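Local coordinates for metallo-carboxypeptidase (Pseudomonas aeruginosa, PDB 4A39), which probably acts as a zinc-dependent carboxypeptidase of the M14 family, related to the cytosolic carboxypeptidases, and here binds (2-guanidinoethylmercapto)succinic acid, at residues Q179-M185 and D271-D275; Q47-W51 and G228-T232; A121-P125 and W364-S369. All blocks are in the same frame, centred on the assembly; numbering follows the deposited sequence.

Contact 1: Q179-M185 and D271-D275; sequences QHPGEHM and DIHGD. With ZN (zinc ion), chain C; GEM ((2-guanidinoethylmercapto)succinic acid), chain D.
His180, Glu183 and His273 converge on one zinc ion, and metal bonding is the chief interaction between the segments. His180 ND1 lies 2.1 Å and His273 ND1 2.2 Å from the zinc ion, while Glu183 chelates it through OE1 and OE2. The chain of Glu183 runs extended beyond CG (chi2 160°), which carries its carboxylate across to strand 268-275. O13 of the bound ligand supplies the fifth bond, and the ligand sulfur S7 sits over the centre of one face of the His273 ring.

Direct hydrogen bonds brace these ligands. Gly274 N donates to Glu183 OE1 at 2.9 Å, approaching from above the carboxylate plane, so this oxygen serves metal, backbone and water 2. His273 NE2 donates a hydrogen bond to Asp271 OD2 at 2.6 Å, with the oxygen in the imidazole plane; the bond fixes the ring's rotation and may make its metal-bound nitrogen a stronger donor. Gln179 NE2 reaches Asp271 OD1 at 3.1 Å, and also bonds Asn240. Water 1 accepts from Gln179 N and bridges it to Asp271 OD1 and Ile272 O. Outside the segments, Asp238 accepts a hydrogen bond from His180 NE2.

Of the apolar contacts, Met185 SD lies 3.7 Å from Gly274 CA, where the absence of a side chain leaves room for the sulfur. Two histidines and a bidentate glutamate form the HxxE...H zinc site of M14 carboxypeptidases.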
# COMPACT_ATOMS: atom_id res chain seq x y z
N GLN A 179 3.88 -2.13 4.49
CA GLN A 179 4.42 -3.07 5.48
C GLN A 179 3.95 -4.46 5.05
O GLN A 179 4.64 -5.46 5.29
CB GLN A 179 3.88 -2.78 6.87
CG GLN A 179 4.52 -1.61 7.57
CD GLN A 179 4.12 -1.58 9.03
OE1 GLN A 179 4.66 -2.34 9.84
NE2 GLN A 179 3.16 -0.73 9.36
N HIS A 180 2.77 -4.53 4.45
CA HIS A 180 2.22 -5.78 3.94
C HIS A 180 2.54 -5.74 2.45
O HIS A 180 1.98 -4.93 1.71
CB HIS A 180 0.72 -5.83 4.21
CG HIS A 180 0.39 -5.91 5.67
ND1 HIS A 180 -0.57 -5.11 6.26
CD2 HIS A 180 0.90 -6.67 6.66
CE1 HIS A 180 -0.63 -5.39 7.55
NE2 HIS A 180 0.25 -6.33 7.82
N PRO A 181 3.44 -6.62 1.99
CA PRO A 181 3.89 -6.71 0.59
C PRO A 181 2.86 -6.74 -0.52
O PRO A 181 3.11 -6.20 -1.60
CB PRO A 181 4.80 -7.93 0.60
CG PRO A 181 4.16 -8.81 1.62
CD PRO A 181 3.88 -7.82 2.74
N GLY A 182 1.72 -7.37 -0.28
CA GLY A 182 0.71 -7.46 -1.32
C GLY A 182 -0.10 -6.19 -1.56
O GLY A 182 -0.85 -6.10 -2.54
N GLU A 183 0.05 -5.20 -0.68
CA GLU A 183 -0.71 -3.96 -0.81
C GLU A 183 0.02 -2.93 -1.64
O GLU A 183 0.37 -1.84 -1.17
CB GLU A 183 -1.04 -3.45 0.60
CG GLU A 183 -2.05 -4.36 1.32
CD GLU A 183 -2.07 -4.21 2.83
OE1 GLU A 183 -1.74 -3.11 3.33
OE2 GLU A 183 -2.43 -5.19 3.51
N HIS A 184 0.23 -3.28 -2.91
CA HIS A 184 0.96 -2.45 -3.86
C HIS A 184 0.46 -1.03 -4.08
O HIS A 184 1.22 -0.17 -4.52
CB HIS A 184 1.06 -3.20 -5.19
CG HIS A 184 2.00 -4.37 -5.15
ND1 HIS A 184 3.27 -4.31 -5.67
CD2 HIS A 184 1.88 -5.59 -4.57
CE1 HIS A 184 3.90 -5.45 -5.42
NE2 HIS A 184 3.08 -6.24 -4.75
N MET A 185 -0.81 -0.79 -3.78
CA MET A 185 -1.35 0.56 -3.91
C MET A 185 -0.58 1.50 -2.99
O MET A 185 -0.48 2.70 -3.25
CB MET A 185 -2.84 0.59 -3.54
CG MET A 185 -3.17 -0.02 -2.17
SD MET A 185 -3.34 -1.82 -2.19
CE MET A 185 -4.99 -1.99 -2.91
N ASP A 271 0.41 5.52 8.03
CA ASP A 271 0.84 4.17 7.66
C ASP A 271 -0.06 3.78 6.47
O ASP A 271 -1.26 3.58 6.64
CB ASP A 271 0.63 3.25 8.87
CG ASP A 271 1.18 1.85 8.66
OD1 ASP A 271 2.04 1.65 7.78
OD2 ASP A 271 0.75 0.95 9.41
N ILE A 272 0.53 3.68 5.28
CA ILE A 272 -0.23 3.40 4.07
C ILE A 272 -0.44 1.91 3.78
O ILE A 272 0.52 1.15 3.63
CB ILE A 272 0.44 4.06 2.84
CG1 ILE A 272 0.90 5.48 3.19
CG2 ILE A 272 -0.55 4.11 1.68
CD1 ILE A 272 -0.22 6.40 3.70
N HIS A 273 -1.72 1.53 3.69
CA HIS A 273 -2.15 0.14 3.47
C HIS A 273 -3.23 0.02 2.38
O HIS A 273 -3.66 1.01 1.79
CB HIS A 273 -2.76 -0.44 4.75
CG HIS A 273 -1.78 -0.65 5.86
ND1 HIS A 273 -1.35 -1.90 6.25
CD2 HIS A 273 -1.18 0.23 6.71
CE1 HIS A 273 -0.54 -1.79 7.29
NE2 HIS A 273 -0.42 -0.51 7.59
N GLY A 274 -3.67 -1.21 2.17
CA GLY A 274 -4.73 -1.49 1.21
C GLY A 274 -5.66 -2.52 1.83
O GLY A 274 -5.20 -3.43 2.52
N ASP A 275 -6.96 -2.37 1.61
CA ASP A 275 -7.93 -3.31 2.16
C ASP A 275 -8.61 -4.08 1.04
O ASP A 275 -9.15 -3.49 0.10
CB ASP A 275 -8.99 -2.59 2.99
CG ASP A 275 -9.92 -3.55 3.72
OD1 ASP A 275 -9.50 -4.12 4.75
OD2 ASP A 275 -11.05 -3.77 3.24
ZN ZN C . -1.96 -3.79 5.42
C8 GEM D . -4.60 -3.33 9.27
S7 GEM D . -3.68 -1.75 9.20
C6 GEM D . -4.60 -0.77 10.44
C5 GEM D . -6.07 -1.15 10.59
N3 GEM D . -6.20 -2.46 11.25
C1 GEM D . -6.77 -2.54 12.45
N4 GEM D . -7.20 -1.43 13.05
N2 GEM D . -6.90 -3.71 13.07
C9 GEM D . -3.69 -4.50 9.63
O14 GEM D . -2.50 -4.23 9.94
O15 GEM D . -4.19 -5.64 9.61
C10 GEM D . -5.33 -3.60 7.95
C11 GEM D . -4.35 -3.74 6.78
O12 GEM D . -4.56 -3.04 5.76
O13 GEM D . -3.41 -4.56 6.92
O HOH W 1 2.08 -0.03 5.58
O HOH W 2 0.90 -2.23 3.93

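Contact 2: Q47-W51 and G228-T232; sequences QHFQW and GNLRT. With GEM ((2-guanidinoethylmercapto)succinic acid), chain D.
The imidazole of His48 lies against the aliphatic start of Arg231, the closely fitted part of this contact. Arg231 CG stands 3.8 Å from the ring centroid and 14° off its normal, a CH-pi contact over the face, and CB approaches His48 CG at 3.6 Å. Leu230 fills the next position: its CD2 touches both Phe49 C and Gln50 CB, the latter at 3.6 Å, and its CB faces that of Trp51. Beyond it, the indole edge of Trp51 brings CD1 to 3.3 Å from Gly228 O, near the ring plane, while NE1 bonds Ser22 O.

The looser side is where the partly exposed His48 meets Thr232, whose CG2 comes only within 4.0 Å of His48 ND1; Ser46 OG links the polar ends of both residues.

Arg231 bends at chi2 (79°), turning its guanidinium away from His48 toward the ligand. NH2 donates almost straight to ligand O15 (2.7 Å, 174°), and NH1 reaches O13 at 3.0 Å along a more bent path; Asp238 holds NE by a salt bridge. The N-terminal domain thus packs behind an arginine that grips both carboxylates of the succinate moiety in the M14 active-site pocket.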
# COMPACT_ATOMS: atom_id res chain seq x y z
N GLN A 47 1.32 -18.88 6.31
CA GLN A 47 0.18 -19.46 5.60
C GLN A 47 -0.63 -18.51 4.74
O GLN A 47 -1.42 -18.94 3.89
CB GLN A 47 -0.77 -20.13 6.61
CG GLN A 47 -1.38 -19.15 7.61
CD GLN A 47 -2.84 -19.44 7.90
OE1 GLN A 47 -3.17 -20.51 8.43
NE2 GLN A 47 -3.71 -18.51 7.56
N HIS A 48 -0.43 -17.21 4.94
CA HIS A 48 -1.19 -16.20 4.19
C HIS A 48 -1.03 -16.20 2.68
O HIS A 48 0.03 -16.52 2.15
CB HIS A 48 -0.82 -14.78 4.65
CG HIS A 48 -0.80 -14.59 6.13
ND1 HIS A 48 0.28 -14.93 6.91
CD2 HIS A 48 -1.73 -14.08 6.97
CE1 HIS A 48 0.03 -14.63 8.17
NE2 HIS A 48 -1.19 -14.11 8.23
N PHE A 49 -2.10 -15.80 2.01
CA PHE A 49 -2.09 -15.63 0.57
C PHE A 49 -3.37 -14.98 0.09
O PHE A 49 -4.42 -15.11 0.72
CB PHE A 49 -1.83 -16.94 -0.20
CG PHE A 49 -2.97 -17.93 -0.18
CD1 PHE A 49 -3.96 -17.89 -1.16
CD2 PHE A 49 -3.00 -18.95 0.76
CE1 PHE A 49 -4.96 -18.87 -1.20
CE2 PHE A 49 -4.00 -19.93 0.73
CZ PHE A 49 -4.98 -19.89 -0.26
N GLN A 50 -3.24 -14.23 -1.00
CA GLN A 50 -4.36 -13.54 -1.65
C GLN A 50 -3.80 -12.89 -2.91
O GLN A 50 -4.40 -12.98 -3.97
CB GLN A 50 -4.97 -12.48 -0.74
CG GLN A 50 -6.26 -11.88 -1.30
CD GLN A 50 -7.51 -12.33 -0.56
OE1 GLN A 50 -7.48 -13.27 0.24
NE2 GLN A 50 -8.62 -11.66 -0.83
N TRP A 51 -2.65 -12.24 -2.77
CA TRP A 51 -1.99 -11.59 -3.90
C TRP A 51 -1.54 -12.61 -4.94
O TRP A 51 -1.02 -13.68 -4.59
CB TRP A 51 -0.77 -10.78 -3.41
CG TRP A 51 0.17 -10.35 -4.52
CD1 TRP A 51 1.24 -11.05 -5.00
CD2 TRP A 51 0.07 -9.17 -5.32
NE1 TRP A 51 1.81 -10.38 -6.05
CE2 TRP A 51 1.11 -9.22 -6.28
CE3 TRP A 51 -0.81 -8.07 -5.34
CZ2 TRP A 51 1.31 -8.21 -7.23
CZ3 TRP A 51 -0.61 -7.07 -6.29
CH2 TRP A 51 0.44 -7.15 -7.22
N GLY A 228 6.54 -11.76 -4.04
CA GLY A 228 5.12 -11.92 -4.30
C GLY A 228 4.31 -12.35 -3.09
O GLY A 228 3.29 -13.02 -3.24
N ASN A 229 4.77 -11.98 -1.90
CA ASN A 229 4.08 -12.29 -0.65
C ASN A 229 2.88 -11.37 -0.51
O ASN A 229 2.79 -10.36 -1.21
CB ASN A 229 4.98 -12.03 0.56
CG ASN A 229 5.81 -13.22 0.98
OD1 ASN A 229 6.50 -13.17 2.01
ND2 ASN A 229 5.77 -14.30 0.21
N LEU A 230 1.99 -11.69 0.42
CA LEU A 230 0.82 -10.86 0.68
C LEU A 230 0.96 -10.12 2.00
O LEU A 230 0.84 -8.89 2.07
CB LEU A 230 -0.45 -11.72 0.78
CG LEU A 230 -1.60 -11.03 1.54
CD1 LEU A 230 -2.20 -9.93 0.67
CD2 LEU A 230 -2.66 -12.03 1.94
N ARG A 231 1.25 -10.89 3.05
CA ARG A 231 1.26 -10.39 4.41
C ARG A 231 2.55 -10.25 5.22
O ARG A 231 2.71 -9.28 5.97
CB ARG A 231 0.30 -11.27 5.20
CG ARG A 231 -0.09 -10.76 6.56
CD ARG A 231 -1.15 -9.71 6.42
NE ARG A 231 -1.49 -9.14 7.72
CZ ARG A 231 -2.29 -8.09 7.89
NH1 ARG A 231 -2.84 -7.49 6.85
NH2 ARG A 231 -2.51 -7.64 9.12
N THR A 232 3.45 -11.22 5.09
CA THR A 232 4.65 -11.23 5.91
C THR A 232 5.99 -10.92 5.26
O THR A 232 6.12 -10.92 4.03
CB THR A 232 4.77 -12.59 6.62
OG1 THR A 232 4.81 -13.65 5.64
CG2 THR A 232 3.58 -12.82 7.54
C8 GEM D . -4.60 -3.33 9.27
S7 GEM D . -3.68 -1.75 9.20
C6 GEM D . -4.60 -0.77 10.44
C5 GEM D . -6.07 -1.15 10.59
N3 GEM D . -6.20 -2.46 11.25
C1 GEM D . -6.77 -2.54 12.45
N4 GEM D . -7.20 -1.43 13.05
N2 GEM D . -6.90 -3.71 13.07
C9 GEM D . -3.69 -4.50 9.63
O14 GEM D . -2.50 -4.23 9.94
O15 GEM D . -4.19 -5.64 9.61
C10 GEM D . -5.33 -3.60 7.95
C11 GEM D . -4.35 -3.74 6.78
O12 GEM D . -4.56 -3.04 5.76
O13 GEM D . -3.41 -4.56 6.92

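Contact 3: A121-P125 and W364-S369; sequences AYFEP and WSGARS
The loop 121-125 meets the N-terminal end of helix 366-383 most closely at Glu124 and Gly366, whose CA atoms are 6.2 Å apart. Glu124 reaches over with CG anti to its own N (chi1 -173°) and the rest of the chain extended, bringing OE1 to 3.0 Å from Gly366 N. The N-H...O angle is 151°, and the donor lies above the carboxylate plane. Water 4 joins the same oxygen to the next residue, Ala367, donating to Glu124 OE1 and accepting from Ala367 N at 2.9 Å. One carboxylate oxygen therefore serves two of the first amides of the helix, directly and through water, and the positive end of the helix dipole would probably favour its negative charge.

The helix start is also capped from within. Ser365 is the N-cap: its OG accepts from Arg368 N at 3.2 Å with an angle of 163°. Its carbonyl oxygen takes two bonds from Ser369, through N and OG, which arrive from opposite faces of the carbonyl plane.

Phe123 provides the apolar half. Its CZ packs 3.6 Å from Trp364 CD1; the two aromatic systems meet rim to rim, neither lying over the other's face. The same ring brings CE1 to 3.2 Å from Trp364 O, a carbonyl that accepts a hydrogen bond from Arg97. Water 3 sits over the centre of one face of Phe123, where it accepts from Glu124 N and donates to Trp364 O at 3.2 Å. Arg368 CB lies over one face of the indole, and the guanidinium of the same residue folds back so that Trp364 CE3 lies over it. That guanidinium also forms salt bridges with Glu312 and Asp353, while Met185 packs on Phe123 and Ser369.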
# COMPACT_ATOMS: atom_id res chain seq x y z
N ALA A 121 -2.90 -9.60 -12.33
CA ALA A 121 -2.43 -9.34 -10.97
C ALA A 121 -3.59 -8.93 -10.08
O ALA A 121 -4.66 -8.54 -10.57
CB ALA A 121 -1.36 -8.26 -10.97
N TYR A 122 -3.39 -9.01 -8.77
CA TYR A 122 -4.43 -8.65 -7.81
C TYR A 122 -4.60 -7.14 -7.77
O TYR A 122 -5.68 -6.62 -7.45
CB TYR A 122 -4.06 -9.22 -6.43
CG TYR A 122 -5.15 -9.13 -5.38
CD1 TYR A 122 -6.50 -9.28 -5.72
CD2 TYR A 122 -4.83 -8.92 -4.04
CE1 TYR A 122 -7.50 -9.23 -4.74
CE2 TYR A 122 -5.82 -8.87 -3.06
CZ TYR A 122 -7.15 -9.02 -3.42
OH TYR A 122 -8.13 -8.96 -2.45
N PHE A 123 -3.52 -6.43 -8.09
CA PHE A 123 -3.52 -4.96 -8.17
C PHE A 123 -2.34 -4.57 -9.05
O PHE A 123 -1.40 -5.34 -9.20
CB PHE A 123 -3.36 -4.31 -6.79
CG PHE A 123 -3.71 -2.84 -6.78
CD1 PHE A 123 -5.04 -2.43 -6.68
CD2 PHE A 123 -2.72 -1.87 -6.92
CE1 PHE A 123 -5.37 -1.08 -6.72
CE2 PHE A 123 -3.05 -0.51 -6.96
CZ PHE A 123 -4.38 -0.12 -6.86
N GLU A 124 -2.39 -3.37 -9.63
CA GLU A 124 -1.29 -2.89 -10.48
C GLU A 124 -0.01 -2.98 -9.65
O GLU A 124 0.16 -2.24 -8.68
CB GLU A 124 -1.57 -1.44 -10.90
CG GLU A 124 -0.58 -0.88 -11.91
CD GLU A 124 -1.03 0.44 -12.50
OE1 GLU A 124 -2.11 0.95 -12.13
OE2 GLU A 124 -0.29 0.97 -13.36
N PRO A 125 0.92 -3.88 -10.02
CA PRO A 125 2.19 -4.08 -9.29
C PRO A 125 3.19 -2.94 -9.28
O PRO A 125 3.31 -2.17 -10.23
CB PRO A 125 2.79 -5.32 -9.96
CG PRO A 125 1.62 -5.99 -10.63
CD PRO A 125 0.83 -4.82 -11.15
N TRP A 364 -9.83 0.75 -8.59
CA TRP A 364 -8.82 1.60 -7.96
C TRP A 364 -7.53 1.25 -8.69
O TRP A 364 -7.30 0.09 -9.04
CB TRP A 364 -8.72 1.31 -6.46
CG TRP A 364 -7.88 2.32 -5.73
CD1 TRP A 364 -6.64 2.12 -5.18
CD2 TRP A 364 -8.19 3.71 -5.52
NE1 TRP A 364 -6.17 3.30 -4.65
CE2 TRP A 364 -7.09 4.29 -4.84
CE3 TRP A 364 -9.29 4.52 -5.84
CZ2 TRP A 364 -7.06 5.64 -4.47
CZ3 TRP A 364 -9.26 5.87 -5.48
CH2 TRP A 364 -8.15 6.41 -4.80
N SER A 365 -6.69 2.26 -8.91
CA SER A 365 -5.47 2.09 -9.68
C SER A 365 -4.23 2.76 -9.10
O SER A 365 -4.30 3.49 -8.12
CB SER A 365 -5.70 2.69 -11.05
OG SER A 365 -5.92 4.09 -10.90
N GLY A 366 -3.10 2.53 -9.76
CA GLY A 366 -1.87 3.15 -9.33
C GLY A 366 -2.00 4.66 -9.47
O GLY A 366 -1.56 5.41 -8.60
N ALA A 367 -2.61 5.11 -10.56
CA ALA A 367 -2.78 6.54 -10.81
C ALA A 367 -3.64 7.23 -9.75
O ALA A 367 -3.31 8.33 -9.30
CB ALA A 367 -3.37 6.77 -12.20
N ARG A 368 -4.73 6.58 -9.35
CA ARG A 368 -5.60 7.17 -8.34
C ARG A 368 -4.90 7.14 -6.97
O ARG A 368 -5.14 8.02 -6.14
CB ARG A 368 -6.94 6.43 -8.30
CG ARG A 368 -7.76 6.67 -9.57
CD ARG A 368 -8.98 5.76 -9.67
NE ARG A 368 -10.10 6.22 -8.86
CZ ARG A 368 -11.25 5.56 -8.76
NH1 ARG A 368 -11.40 4.41 -9.40
NH2 ARG A 368 -12.24 6.05 -8.02
N SER A 369 -4.04 6.15 -6.76
CA SER A 369 -3.29 6.05 -5.51
C SER A 369 -2.31 7.22 -5.45
O SER A 369 -2.15 7.86 -4.41
CB SER A 369 -2.52 4.73 -5.46
OG SER A 369 -3.42 3.62 -5.49
O HOH W 3 -4.96 -1.86 -9.89
O HOH W 4 -2.81 3.48 -12.96

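Overall arrangement
The centre of contact 1 lies about 3 Å from the centre of the chain, and the contact is wholly buried; contact 2 is buried apart from its histidine end, and contact 3 is partly exposed. Their chemistry follows this order: metal bonds in contact 1, apolar packing and ligand-binding charge in contact 2, and a helix-end carboxylate with bridging waters in contact 3. Contacts 2 and 3 both join the N-terminal domain to the catalytic part of the chain, their centres about 17 Å apart. Both touch the loop 179-185, contact 2 through the bond of Gly182 N to Leu230 O and contact 3 through His184 beside Glu124 and Pro125. Contacts 1 and 2 also share the bound ligand.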